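Local atomic coordinates of glycinin A3B4 subunit (Glycine max, PDB entry 2D5F), a protein that probably serves as a nitrogen and carbon reserve in soybean seed, an 11S globulin of the cupin superfamily that assembles into hexamers. Residues 62-67 and 161-166; 69-74 and 115-120; 75-80 and 134-139. All coordinates share one frame; numbering follows the deposited sequence.

Interaction 1: residues 62-67 and 161-166; sequences YSPYPQ and RVFYLA
Tyr62 and Phe163 form an antiparallel hydrogen-bonded pair in the curled sheet of the N-terminal cupin barrel, where the end of strand 56-62 meets the short strand 163-164. Phe163 N reaches Tyr62 O at 2.8 Å with an N-H...O angle of 164°, and Tyr62 N returns a bond of 3.0 Å to Phe163 O. Both side chains stand on the same face of this pair. CB of Phe163 sits over one face of the Tyr62 ring, 3.5 Å from its centroid, as a CH-pi contact. The two rings are near parallel, at 13°, but slid apart, so they barely overlap. Tyr62 can lie over the neighbouring strand because its CG is placed between backbone N and carbonyl carbon (chi1 61°). CG of Leu165 adds to the packing at the edge of the Tyr62 ring.

Beyond the bridge the pairing passes to side chains. Ser63 OG donates to Arg161 O at 2.6 Å, in the carbonyl plane. Tyr65 OH accepts a bond from Arg161 N at 2.9 Å, that nitrogen lying in the ring plane at its edge.

Further out, the Arg161 guanidinium leads away to a salt bridge with Asp157. The pair also belongs to a subunit interface: Trp384 of the second subunit stacks on the Tyr62 ring, and Tyr62 OH is hydrogen-bonded to Asn427 O of that same subunit.

Interaction 2: residues 69-74 and 115-120; sequences IIVVQG and RHFNEG
Backbone polar contacts join Val71 to the turn that ends segment 115-120. Gly120 N gives Val71 O a short, straight hydrogen bond of 2.7 Å with an N-H...O angle of 171°. The same oxygen receives a CA-H...O contact from Glu119 CA at 3.3 Å, less well aligned, with 135° at the hydrogen.

One side-chain bond crosses the contact. Glu119 OE1 accepts from Gly74 N at 3.2 Å through its anti lone pair, the one turned away from the other carboxylate oxygen. A first torsion of 42° starts the Glu119 side chain over its own backbone, and from CG the extended chain carries the carboxylate past the end of strand 67-73 to that amide.

The two segments belong to different sheets of the cupin beta-barrel: strand 67-73 pairs with 121-125 and 141-147, whereas 107-118 pairs with 75-80. Contact is made where the chain passes from one sheet to the other. A classic bulge sets two residues, Val72 and Gln73, opposite the single Val142 of strand 141-147, just before Gly74.

Apolar packing bridges the sheets on the inner side. Val71 CG2 meets Phe117 CD2 at 3.6 Å, approaching the ring obliquely, and the two side chains run at about a right angle. Val71 CG1 lies against Glu119 CA at 3.9 Å. An alanine in place of Val71 would remove both methyl branches and is likely to leave a gap beside the Phe117 ring. Phe117 also packs on Ile78 and Leu123, one residue from each sheet.

Interaction 3: residues 75-80 and 134-139; sequences KGAIGF and YNTGDE
Ala77 and Tyr134 are joined by two backbone hydrogen bonds, the mark of an antiparallel hydrogen-bonded pair. Ala77 N donates to Tyr134 O at 2.9 Å, and Tyr134 N returns an equally long bond to Ala77 O. One step on, Gly76 and Asn135 make a non-hydrogen-bonded pair with their CA atoms 4.3 Å apart. This close approach depends on the missing side chain: a CB on Gly76 would clash with Tyr134 O. The ladder then continues less regularly, with Thr136 N donating to Lys75 O at 3.1 Å.

These pairs tie strand 75-80 to the end of strand 131-135 in one of the two sheets of the N-terminal cupin barrel; on its other edge, strand 75-80 pairs with 107-118 through Gly76 to Phe117 and Ile78 to Arg115. Tyr134 and Ala77 point to the same face, and the Tyr134 hydroxyl is hydrogen-bonded to Leu244 N, outside the two segments.

Side-chain polar contacts gather at Thr136. Lys75 NZ donates to Thr136 OG1 at 3.0 Å, and a weak bond reaches Thr136 O as well. The lysine chain runs out extended and then bends at its last torsion (chi4 72°), which turns the ammonium back onto the threonine. The two side chains meet at about a right angle.

A water links the segments too: it accepts from Lys75 N at 3.0 Å and donates to Glu139 O at 2.8 Å.

Apolar packing is slight and comes from the methyl of Thr136. CG2 is trans to the carbonyl carbon, beside the backbone N, and that placing lays it on Gly76 CA at 3.7 Å.

All three contacts lie in the N-terminal cupin domain. Along the chain, segments 62-67, 69-74 and 75-80 follow one another, and their partners come later in the order 115-120, 134-139, 161-166; interaction 1 therefore encloses the other two, which cross each other. Interactions 2 and 3 have centres about 8 Å apart and touch directly: Phe117 N lies 2.9 Å from Gly76 O, a probable hydrogen bond between neighbouring strands 107-118 and 75-80. Interaction 1 stands apart, its centre about 20 Å from interaction 2 and about 19 Å from interaction 3. All reach the same curled sheet, with interaction 2 joining it to the opposing one and interaction 1 bordering the second subunit.

Interaction 1: residues 62-67 and 161-166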
loop_
_atom_site.group_PDB
_atom_site.type_symbol
_atom_site.label_atom_id
_atom_site.label_comp_id
_atom_site.label_asym_id
_atom_site.label_seq_id
_atom_site.Cartn_x
_atom_site.Cartn_y
_atom_site.Cartn_z
ATOM N N TYR B 62 -23.011 -17.413 -9.431
ATOM C CA TYR B 62 -22.035 -16.339 -9.283
ATOM C C TYR B 62 -22.340 -15.225 -10.288
ATOM O O TYR B 62 -22.985 -15.460 -11.314
ATOM C CB TYR B 62 -20.604 -16.851 -9.484
ATOM C CG TYR B 62 -20.321 -17.433 -10.851
ATOM C CD1 TYR B 62 -20.606 -18.767 -11.136
ATOM C CD2 TYR B 62 -19.759 -16.649 -11.864
ATOM C CE1 TYR B 62 -20.332 -19.314 -12.396
ATOM C CE2 TYR B 62 -19.488 -17.180 -13.124
ATOM C CZ TYR B 62 -19.777 -18.516 -13.382
ATOM O OH TYR B 62 -19.515 -19.049 -14.623
ATOM N N SER B 63 -21.899 -14.012 -9.968
ATOM C CA SER B 63 -22.100 -12.847 -10.826
ATOM C C SER B 63 -20.772 -12.090 -10.924
ATOM O O SER B 63 -19.946 -12.148 -10.009
ATOM C CB SER B 63 -23.188 -11.936 -10.250
ATOM O OG SER B 63 -24.449 -12.586 -10.258
ATOM N N PRO B 64 -20.555 -11.367 -12.033
ATOM C CA PRO B 64 -19.324 -10.601 -12.273
ATOM C C PRO B 64 -19.181 -9.253 -11.566
ATOM O O PRO B 64 -18.532 -8.346 -12.084
ATOM C CB PRO B 64 -19.309 -10.461 -13.791
ATOM C CG PRO B 64 -20.760 -10.269 -14.097
ATOM C CD PRO B 64 -21.444 -11.309 -13.207
ATOM N N TYR B 65 -19.783 -9.121 -10.390
ATOM C CA TYR B 65 -19.686 -7.888 -9.611
ATOM C C TYR B 65 -20.006 -8.253 -8.175
ATOM O O TYR B 65 -20.575 -9.304 -7.913
ATOM C CB TYR B 65 -20.671 -6.820 -10.119
ATOM C CG TYR B 65 -22.030 -7.372 -10.499
ATOM C CD1 TYR B 65 -22.333 -7.679 -11.829
ATOM C CD2 TYR B 65 -22.996 -7.630 -9.525
ATOM C CE1 TYR B 65 -23.564 -8.233 -12.182
ATOM C CE2 TYR B 65 -24.228 -8.185 -9.865
ATOM C CZ TYR B 65 -24.505 -8.486 -11.196
ATOM O OH TYR B 65 -25.716 -9.057 -11.531
ATOM N N PRO B 66 -19.615 -7.410 -7.218
ATOM C CA PRO B 66 -19.953 -7.814 -5.855
ATOM C C PRO B 66 -21.404 -7.526 -5.501
ATOM O O PRO B 66 -22.073 -6.731 -6.163
ATOM C CB PRO B 66 -18.959 -7.029 -4.999
ATOM C CG PRO B 66 -18.669 -5.826 -5.799
ATOM C CD PRO B 66 -18.632 -6.312 -7.228
ATOM N N GLN B 67 -21.894 -8.225 -4.482
ATOM C CA GLN B 67 -23.251 -8.030 -3.991
ATOM C C GLN B 67 -23.124 -7.806 -2.494
ATOM O O GLN B 67 -22.294 -8.435 -1.834
ATOM C CB GLN B 67 -24.124 -9.273 -4.199
ATOM C CG GLN B 67 -24.424 -9.654 -5.634
ATOM C CD GLN B 67 -25.284 -10.909 -5.720
ATOM O OE1 GLN B 67 -26.397 -10.948 -5.195
ATOM N NE2 GLN B 67 -24.764 -11.939 -6.378
ATOM N N ARG B 161 -26.140 -9.917 -14.219
ATOM C CA ARG B 161 -26.025 -11.259 -14.784
ATOM C C ARG B 161 -25.865 -12.269 -13.665
ATOM O O ARG B 161 -25.142 -12.014 -12.705
ATOM C CB ARG B 161 -24.785 -11.383 -15.680
ATOM C CG ARG B 161 -24.771 -10.597 -16.977
ATOM C CD ARG B 161 -23.485 -10.930 -17.724
ATOM N NE ARG B 161 -23.479 -10.477 -19.114
ATOM C CZ ARG B 161 -23.391 -9.206 -19.493
ATOM N NH1 ARG B 161 -23.393 -8.900 -20.785
ATOM N NH2 ARG B 161 -23.297 -8.243 -18.582
ATOM N N VAL B 162 -26.516 -13.421 -13.808
ATOM C CA VAL B 162 -26.410 -14.486 -12.819
ATOM C C VAL B 162 -26.054 -15.791 -13.530
ATOM O O VAL B 162 -26.816 -16.288 -14.364
ATOM C CB VAL B 162 -27.731 -14.694 -12.041
ATOM C CG1 VAL B 162 -27.517 -15.722 -10.922
ATOM C CG2 VAL B 162 -28.204 -13.377 -11.453
ATOM N N PHE B 163 -24.881 -16.330 -13.216
ATOM C CA PHE B 163 -24.432 -17.578 -13.816
ATOM C C PHE B 163 -24.753 -18.724 -12.860
ATOM O O PHE B 163 -24.106 -18.867 -11.822
ATOM C CB PHE B 163 -22.919 -17.543 -14.084
ATOM C CG PHE B 163 -22.502 -16.542 -15.132
ATOM C CD1 PHE B 163 -22.538 -15.173 -14.867
ATOM C CD2 PHE B 163 -22.084 -16.971 -16.389
ATOM C CE1 PHE B 163 -22.165 -14.245 -15.844
ATOM C CE2 PHE B 163 -21.708 -16.052 -17.373
ATOM C CZ PHE B 163 -21.748 -14.687 -17.102
ATOM N N TYR B 164 -25.755 -19.536 -13.191
ATOM C CA TYR B 164 -26.098 -20.652 -12.317
ATOM C C TYR B 164 -25.271 -21.881 -12.647
ATOM O O TYR B 164 -25.072 -22.214 -13.817
ATOM C CB TYR B 164 -27.595 -20.996 -12.399
ATOM C CG TYR B 164 -28.453 -20.148 -11.489
ATOM C CD1 TYR B 164 -29.098 -19.005 -11.965
ATOM C CD2 TYR B 164 -28.564 -20.451 -10.129
ATOM C CE1 TYR B 164 -29.831 -18.180 -11.103
ATOM C CE2 TYR B 164 -29.285 -19.638 -9.266
ATOM C CZ TYR B 164 -29.914 -18.505 -9.755
ATOM O OH TYR B 164 -30.604 -17.693 -8.886
ATOM N N LEU B 165 -24.770 -22.537 -11.608
ATOM C CA LEU B 165 -23.979 -23.744 -11.779
ATOM C C LEU B 165 -24.892 -24.969 -11.783
ATOM O O LEU B 165 -24.484 -26.057 -12.188
ATOM C CB LEU B 165 -22.955 -23.860 -10.647
ATOM C CG LEU B 165 -21.737 -22.940 -10.754
ATOM C CD1 LEU B 165 -21.067 -22.800 -9.410
ATOM C CD2 LEU B 165 -20.779 -23.505 -11.783
ATOM N N ALA B 166 -26.127 -24.788 -11.328
ATOM C CA ALA B 166 -27.084 -25.891 -11.274
ATOM C C ALA B 166 -28.517 -25.429 -11.475
ATOM O O ALA B 166 -28.819 -24.239 -11.391
ATOM C CB ALA B 166 -26.968 -26.620 -9.933
#

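Interaction 2: residues 69-74 and 115-120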
loop_
_atom_site.group_PDB
_atom_site.type_symbol
_atom_site.label_atom_id
_atom_site.label_comp_id
_atom_site.label_asym_id
_atom_site.label_seq_id
_atom_site.Cartn_x
_atom_site.Cartn_y
_atom_site.Cartn_z
ATOM N N ILE B 69 -25.565 -7.958 0.698
ATOM C CA ILE B 69 -26.895 -8.394 1.090
ATOM C C ILE B 69 -27.195 -8.171 2.567
ATOM O O ILE B 69 -26.340 -8.386 3.427
ATOM C CB ILE B 69 -27.057 -9.894 0.810
ATOM C CG1 ILE B 69 -26.585 -10.206 -0.611
ATOM C CG2 ILE B 69 -28.510 -10.316 0.989
ATOM C CD1 ILE B 69 -26.421 -11.687 -0.883
ATOM N N ILE B 70 -28.408 -7.719 2.858
ATOM C CA ILE B 70 -28.812 -7.549 4.241
ATOM C C ILE B 70 -29.971 -8.513 4.461
ATOM O O ILE B 70 -30.930 -8.534 3.691
ATOM C CB ILE B 70 -29.258 -6.102 4.578
ATOM C CG1 ILE B 70 -29.598 -6.031 6.074
ATOM C CG2 ILE B 70 -30.444 -5.681 3.723
ATOM C CD1 ILE B 70 -29.841 -4.642 6.602
ATOM N N VAL B 71 -29.846 -9.346 5.486
ATOM C CA VAL B 71 -30.879 -10.314 5.819
ATOM C C VAL B 71 -31.858 -9.590 6.715
ATOM O O VAL B 71 -31.503 -9.200 7.824
ATOM C CB VAL B 71 -30.301 -11.514 6.594
ATOM C CG1 VAL B 71 -31.399 -12.517 6.887
ATOM C CG2 VAL B 71 -29.189 -12.162 5.799
ATOM N N VAL B 72 -33.086 -9.403 6.242
ATOM C CA VAL B 72 -34.081 -8.702 7.037
ATOM C C VAL B 72 -35.038 -9.628 7.785
ATOM O O VAL B 72 -35.854 -9.159 8.570
ATOM C CB VAL B 72 -34.901 -7.710 6.172
ATOM C CG1 VAL B 72 -33.957 -6.717 5.487
ATOM C CG2 VAL B 72 -35.738 -8.459 5.148
ATOM N N GLN B 73 -34.935 -10.936 7.560
ATOM C CA GLN B 73 -35.813 -11.880 8.249
ATOM C C GLN B 73 -35.318 -13.319 8.184
ATOM O O GLN B 73 -34.883 -13.791 7.131
ATOM C CB GLN B 73 -37.232 -11.834 7.663
ATOM C CG GLN B 73 -38.254 -12.637 8.474
ATOM C CD GLN B 73 -39.615 -12.741 7.797
ATOM O OE1 GLN B 73 -39.918 -13.728 7.120
ATOM N NE2 GLN B 73 -40.436 -11.716 7.969
ATOM N N GLY B 74 -35.397 -14.013 9.313
ATOM C CA GLY B 74 -34.988 -15.405 9.352
ATOM C C GLY B 74 -33.529 -15.689 9.643
ATOM O O GLY B 74 -32.766 -14.804 10.046
ATOM N N ARG B 115 -20.936 -20.728 6.721
ATOM C CA ARG B 115 -21.123 -19.529 7.517
ATOM C C ARG B 115 -22.600 -19.337 7.821
ATOM O O ARG B 115 -23.447 -19.451 6.937
ATOM C CB ARG B 115 -20.576 -18.305 6.775
ATOM C CG ARG B 115 -19.096 -18.408 6.380
ATOM C CD ARG B 115 -18.944 -18.296 4.866
ATOM N NE ARG B 115 -17.566 -18.463 4.394
ATOM C CZ ARG B 115 -16.614 -17.540 4.484
ATOM N NH1 ARG B 115 -15.399 -17.798 4.022
ATOM N NH2 ARG B 115 -16.873 -16.360 5.028
ATOM N N HIS B 116 -22.901 -19.049 9.081
ATOM C CA HIS B 116 -24.271 -18.839 9.514
ATOM C C HIS B 116 -24.604 -17.359 9.545
ATOM O O HIS B 116 -23.737 -16.530 9.814
ATOM C CB HIS B 116 -24.467 -19.437 10.908
ATOM C CG HIS B 116 -24.341 -20.927 10.944
ATOM N ND1 HIS B 116 -25.410 -21.768 10.727
ATOM C CD2 HIS B 116 -23.263 -21.726 11.129
ATOM C CE1 HIS B 116 -24.996 -23.022 10.776
ATOM N NE2 HIS B 116 -23.698 -23.023 11.017
ATOM N N PHE B 117 -25.860 -17.030 9.263
ATOM C CA PHE B 117 -26.300 -15.647 9.291
ATOM C C PHE B 117 -27.667 -15.541 9.943
ATOM O O PHE B 117 -28.427 -16.516 9.992
ATOM C CB PHE B 117 -26.351 -15.043 7.878
ATOM C CG PHE B 117 -27.289 -15.748 6.935
ATOM C CD1 PHE B 117 -26.802 -16.660 6.000
ATOM C CD2 PHE B 117 -28.659 -15.493 6.974
ATOM C CE1 PHE B 117 -27.664 -17.307 5.116
ATOM C CE2 PHE B 117 -29.528 -16.133 6.098
ATOM C CZ PHE B 117 -29.027 -17.044 5.165
ATOM N N ASN B 118 -27.967 -14.348 10.441
ATOM C CA ASN B 118 -29.235 -14.063 11.095
ATOM C C ASN B 118 -29.730 -12.707 10.611
ATOM O O ASN B 118 -28.981 -11.946 9.989
ATOM C CB ASN B 118 -29.048 -14.012 12.614
ATOM C CG ASN B 118 -28.653 -15.349 13.195
ATOM O OD1 ASN B 118 -29.426 -16.302 13.158
ATOM N ND2 ASN B 118 -27.441 -15.428 13.735
ATOM N N GLU B 119 -30.993 -12.410 10.898
ATOM C CA GLU B 119 -31.576 -11.136 10.508
ATOM C C GLU B 119 -30.730 -10.027 11.113
ATOM O O GLU B 119 -30.315 -10.117 12.270
ATOM C CB GLU B 119 -33.023 -11.045 11.002
ATOM C CG GLU B 119 -33.234 -11.562 12.418
ATOM C CD GLU B 119 -34.709 -11.671 12.786
ATOM O OE1 GLU B 119 -35.477 -12.291 12.012
ATOM O OE2 GLU B 119 -35.095 -11.145 13.853
ATOM N N GLY B 120 -30.472 -8.987 10.323
ATOM C CA GLY B 120 -29.658 -7.881 10.794
ATOM C C GLY B 120 -28.231 -8.003 10.289
ATOM O O GLY B 120 -27.434 -7.069 10.410
#

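Interaction 3: residues 75-80 and 134-139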
loop_
_atom_site.group_PDB
_atom_site.type_symbol
_atom_site.label_atom_id
_atom_site.label_comp_id
_atom_site.label_asym_id
_atom_site.label_seq_id
_atom_site.Cartn_x
_atom_site.Cartn_y
_atom_site.Cartn_z
ATOM N N LYS B 75 -33.145 -16.946 9.436
ATOM C CA LYS B 75 -31.778 -17.371 9.670
ATOM C C LYS B 75 -31.411 -18.520 8.743
ATOM O O LYS B 75 -32.257 -19.334 8.368
ATOM C CB LYS B 75 -31.603 -17.795 11.131
ATOM C CG LYS B 75 -32.305 -19.083 11.506
ATOM C CD LYS B 75 -32.106 -19.378 12.990
ATOM C CE LYS B 75 -32.520 -20.803 13.353
ATOM N NZ LYS B 75 -31.562 -21.831 12.839
ATOM N N GLY B 76 -30.140 -18.583 8.374
ATOM C CA GLY B 76 -29.699 -19.636 7.489
ATOM C C GLY B 76 -28.195 -19.746 7.419
ATOM O O GLY B 76 -27.466 -19.269 8.294
ATOM N N ALA B 77 -27.726 -20.379 6.358
ATOM C CA ALA B 77 -26.307 -20.578 6.165
ATOM C C ALA B 77 -25.959 -20.293 4.721
ATOM O O ALA B 77 -26.752 -20.546 3.820
ATOM C CB ALA B 77 -25.936 -22.010 6.516
ATOM N N ILE B 78 -24.766 -19.757 4.509
ATOM C CA ILE B 78 -24.297 -19.460 3.171
ATOM C C ILE B 78 -22.935 -20.120 3.015
ATOM O O ILE B 78 -22.132 -20.138 3.950
ATOM C CB ILE B 78 -24.160 -17.938 2.945
ATOM C CG1 ILE B 78 -23.567 -17.671 1.555
ATOM C CG2 ILE B 78 -23.294 -17.326 4.048
ATOM C CD1 ILE B 78 -23.581 -16.201 1.139
ATOM N N GLY B 79 -22.686 -20.676 1.837
ATOM C CA GLY B 79 -21.414 -21.310 1.583
ATOM C C GLY B 79 -20.849 -20.813 0.269
ATOM O O GLY B 79 -21.588 -20.648 -0.699
ATOM N N PHE B 80 -19.547 -20.548 0.240
ATOM C CA PHE B 80 -18.902 -20.086 -0.979
ATOM C C PHE B 80 -17.949 -21.150 -1.492
ATOM O O PHE B 80 -17.575 -22.068 -0.763
ATOM C CB PHE B 80 -18.081 -18.821 -0.732
ATOM C CG PHE B 80 -18.866 -17.672 -0.181
ATOM C CD1 PHE B 80 -19.147 -17.597 1.177
ATOM C CD2 PHE B 80 -19.276 -16.636 -1.012
ATOM C CE1 PHE B 80 -19.816 -16.503 1.698
ATOM C CE2 PHE B 80 -19.946 -15.537 -0.499
ATOM C CZ PHE B 80 -20.217 -15.468 0.859
ATOM N N TYR B 134 -29.093 -21.451 2.364
ATOM C CA TYR B 134 -30.125 -22.369 2.816
ATOM C C TYR B 134 -30.793 -21.846 4.081
ATOM O O TYR B 134 -30.126 -21.329 4.976
ATOM C CB TYR B 134 -29.499 -23.738 3.097
ATOM C CG TYR B 134 -30.432 -24.730 3.744
ATOM C CD1 TYR B 134 -31.469 -25.312 3.020
ATOM C CD2 TYR B 134 -30.285 -25.083 5.087
ATOM C CE1 TYR B 134 -32.337 -26.220 3.610
ATOM C CE2 TYR B 134 -31.152 -25.994 5.690
ATOM C CZ TYR B 134 -32.177 -26.555 4.944
ATOM O OH TYR B 134 -33.051 -27.443 5.522
ATOM N N ASN B 135 -32.113 -21.986 4.138
ATOM C CA ASN B 135 -32.898 -21.548 5.282
ATOM C C ASN B 135 -32.819 -22.642 6.340
ATOM O O ASN B 135 -33.240 -23.773 6.101
ATOM C CB ASN B 135 -34.349 -21.329 4.848
ATOM C CG ASN B 135 -35.201 -20.719 5.934
ATOM O OD1 ASN B 135 -36.325 -20.280 5.674
ATOM N ND2 ASN B 135 -34.680 -20.685 7.158
ATOM N N THR B 136 -32.263 -22.307 7.498
ATOM C CA THR B 136 -32.118 -23.265 8.590
ATOM C C THR B 136 -33.194 -23.099 9.662
ATOM O O THR B 136 -33.185 -23.810 10.667
ATOM C CB THR B 136 -30.763 -23.104 9.292
ATOM O OG1 THR B 136 -30.718 -21.821 9.924
ATOM C CG2 THR B 136 -29.618 -23.219 8.295
ATOM N N GLY B 137 -34.113 -22.159 9.456
ATOM C CA GLY B 137 -35.158 -21.927 10.437
ATOM C C GLY B 137 -36.555 -22.213 9.923
ATOM O O GLY B 137 -36.725 -22.721 8.815
ATOM N N ASP B 138 -37.560 -21.874 10.724
ATOM C CA ASP B 138 -38.940 -22.121 10.332
ATOM C C ASP B 138 -39.531 -21.025 9.466
ATOM O O ASP B 138 -40.118 -21.308 8.420
ATOM C CB ASP B 138 -39.813 -22.337 11.571
ATOM C CG ASP B 138 -39.489 -23.635 12.282
ATOM O OD1 ASP B 138 -39.383 -24.674 11.595
ATOM O OD2 ASP B 138 -39.347 -23.618 13.524
ATOM N N GLU B 139 -39.385 -19.776 9.890
ATOM C CA GLU B 139 -39.918 -18.685 9.094
ATOM C C GLU B 139 -39.055 -18.523 7.842
ATOM O O GLU B 139 -37.907 -18.968 7.798
ATOM C CB GLU B 139 -39.940 -17.387 9.903
ATOM C CG GLU B 139 -38.589 -16.742 10.132
ATOM C CD GLU B 139 -38.698 -15.474 10.959
ATOM O OE1 GLU B 139 -39.657 -14.703 10.736
ATOM O OE2 GLU B 139 -37.826 -15.240 11.824
HETATM O O HOH W 1 -35.436 -18.806 9.039
#